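Local coordinates for protein CD38 molecule (Bos taurus, PDB 3GH3) that belongs to the ADP-ribosyl cyclase family and is a cell-surface ecto-enzyme of the CD38 type, at residues 159-164 and 193-198. Numbering follows the deposited sequence.
Sequences ESACNT and PQVELE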
loop_
_atom_site.group_PDB
_atom_site.type_symbol
_atom_site.label_atom_id
_atom_site.label_comp_id
_atom_site.label_asym_id
_atom_site.label_seq_id
_atom_site.Cartn_x
_atom_site.Cartn_y
_atom_site.Cartn_z
ATOM N N GLU A 159 -8.486 -1.198 8.481
ATOM C CA GLU A 159 -9.212 -1.196 9.742
ATOM C C GLU A 159 -9.783 0.192 10.002
ATOM O O GLU A 159 -10.830 0.343 10.627
ATOM C CB GLU A 159 -8.273 -1.603 10.895
ATOM C CG GLU A 159 -7.821 -3.051 10.823
ATOM C CD GLU A 159 -6.812 -3.427 11.898
ATOM O OE1 GLU A 159 -5.839 -2.671 12.112
ATOM O OE2 GLU A 159 -6.987 -4.498 12.520
ATOM N N SER A 160 -9.071 1.201 9.521
ATOM C CA SER A 160 -9.415 2.595 9.769
ATOM C C SER A 160 -10.611 3.062 8.942
ATOM O O SER A 160 -11.250 4.076 9.276
ATOM C CB SER A 160 -8.187 3.480 9.499
ATOM O OG SER A 160 -8.541 4.724 8.916
ATOM N N ALA A 161 -10.923 2.332 7.867
ATOM C CA ALA A 161 -11.947 2.774 6.906
ATOM C C ALA A 161 -13.334 2.910 7.532
ATOM O O ALA A 161 -13.740 2.060 8.319
ATOM C CB ALA A 161 -12.021 1.816 5.698
ATOM N N CYS A 162 -14.066 3.964 7.148
ATOM C CA CYS A 162 -15.473 4.123 7.564
ATOM C C CYS A 162 -16.349 4.663 6.446
ATOM O O CYS A 162 -15.860 5.320 5.529
ATOM C CB CYS A 162 -15.612 5.016 8.809
ATOM S SG CYS A 162 -14.455 6.390 8.885
ATOM N N ASN A 163 -17.652 4.406 6.559
ATOM C CA ASN A 163 -18.628 4.786 5.531
ATOM C C ASN A 163 -18.263 4.173 4.161
ATOM O O ASN A 163 -17.862 3.020 4.096
ATOM C CB ASN A 163 -18.822 6.309 5.476
ATOM C CG ASN A 163 -19.415 6.872 6.785
ATOM O OD1 ASN A 163 -19.936 6.129 7.605
ATOM N ND2 ASN A 163 -19.324 8.179 6.969
ATOM N N THR A 164 -18.385 4.935 3.083
ATOM C CA THR A 164 -18.146 4.362 1.757
ATOM C C THR A 164 -16.675 4.378 1.370
ATOM O O THR A 164 -15.997 5.394 1.521
ATOM C CB THR A 164 -18.990 5.064 0.678
ATOM O OG1 THR A 164 -20.373 4.824 0.951
ATOM C CG2 THR A 164 -18.666 4.506 -0.697
ATOM N N PRO A 193 -17.586 -3.860 9.807
ATOM C CA PRO A 193 -18.966 -3.956 9.318
ATOM C C PRO A 193 -19.562 -2.570 9.148
ATOM O O PRO A 193 -19.144 -1.646 9.843
ATOM C CB PRO A 193 -19.694 -4.691 10.448
ATOM C CG PRO A 193 -18.804 -4.584 11.639
ATOM C CD PRO A 193 -17.407 -4.465 11.140
ATOM N N GLN A 194 -20.522 -2.430 8.245
ATOM C CA GLN A 194 -21.189 -1.151 8.044
ATOM C C GLN A 194 -20.433 -0.259 7.076
ATOM O O GLN A 194 -20.996 0.702 6.562
ATOM C CB GLN A 194 -21.484 -0.448 9.387
ATOM C CG GLN A 194 -21.054 1.017 9.505
ATOM C CD GLN A 194 -19.973 1.244 10.570
ATOM O OE1 GLN A 194 -20.277 1.566 11.735
ATOM N NE2 GLN A 194 -18.709 1.081 10.174
ATOM N N VAL A 195 -19.163 -0.584 6.824
ATOM C CA VAL A 195 -18.467 -0.031 5.664
ATOM C C VAL A 195 -19.210 -0.488 4.411
ATOM O O VAL A 195 -19.771 -1.589 4.376
ATOM C CB VAL A 195 -16.989 -0.488 5.616
ATOM C CG1 VAL A 195 -16.417 -0.398 4.193
ATOM C CG2 VAL A 195 -16.161 0.348 6.576
ATOM N N GLU A 196 -19.240 0.376 3.405
ATOM C CA GLU A 196 -19.804 0.044 2.108
ATOM C C GLU A 196 -18.704 0.177 1.050
ATOM O O GLU A 196 -18.125 1.245 0.883
ATOM C CB GLU A 196 -20.962 0.984 1.776
ATOM C CG GLU A 196 -22.156 0.817 2.708
ATOM C CD GLU A 196 -23.422 1.461 2.169
ATOM O OE1 GLU A 196 -23.414 1.947 1.017
ATOM O OE2 GLU A 196 -24.430 1.477 2.905
ATOM N N LEU A 197 -18.423 -0.907 0.347
ATOM C CA LEU A 197 -17.363 -0.903 -0.648
ATOM C C LEU A 197 -17.937 -0.834 -2.058
ATOM O O LEU A 197 -18.808 -1.635 -2.432
ATOM C CB LEU A 197 -16.515 -2.157 -0.496
ATOM C CG LEU A 197 -15.395 -2.409 -1.509
ATOM C CD1 LEU A 197 -14.276 -1.449 -1.284
ATOM C CD2 LEU A 197 -14.875 -3.823 -1.363
ATOM N N GLU A 198 -17.442 0.123 -2.832
ATOM C CA GLU A 198 -17.779 0.228 -4.241
ATOM C C GLU A 198 -16.540 -0.142 -5.060
ATOM O O GLU A 198 -15.506 0.501 -4.927
ATOM C CB GLU A 198 -18.229 1.651 -4.557
ATOM C CG GLU A 198 -19.473 2.076 -3.808
ATOM C CD GLU A 198 -19.871 3.514 -4.087
ATOM O OE1 GLU A 198 -19.122 4.213 -4.807
ATOM O OE2 GLU A 198 -20.936 3.942 -3.586
#
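T164 meets E196 where strands 164-170 and 196-203, the two middle strands of the four-stranded parallel sheet, first come together, and V195 packs just before them against the carbonyl oxygens of A161 and N163. T164 pairs with E196 in a parallel bridge, their CA atoms 4.6 Å apart and both side chains on the same face of the sheet. One hydrogen bond crosses between the segments: E196 N donates to N163 O at 3.1 Å, nearly straight at the hydrogen (170°) but reaching the oxygen from above the carbonyl plane, 46° out of it. V195 CA makes a weaker CH...O approach to that oxygen, and T164 CA makes another to E196 O at 3.2 Å.

On T164, CG2 stands anti to the backbone N (chi1 -64° for OG1), which brings the methyl within 3.7 Å of E198 OE2, with E198 CD equally close. E196 meets the threonine through CB, 4.0 Å from T164 OG1, and its extended chain carries the carboxylate away from the methyl. R233 on strand 231-239 forms salt bridges with E196 OE1 and E198 OE2. Before the strands start, V195 turns CG2 onto A161 O at 3.4 Å, and V195 CG1 lies 3.7 Å from N163 O. Next to A161, C162 is tied to C81 by a disulfide.

The bridge therefore starts with the N163 O bond to E196 N, and E196 also pairs by backbone with V165, continuing the ladder along strand 164-170. The T164 methyl lies against the E198 carboxylate, while the charge of both glutamates is probably balanced by R233, one strand further on.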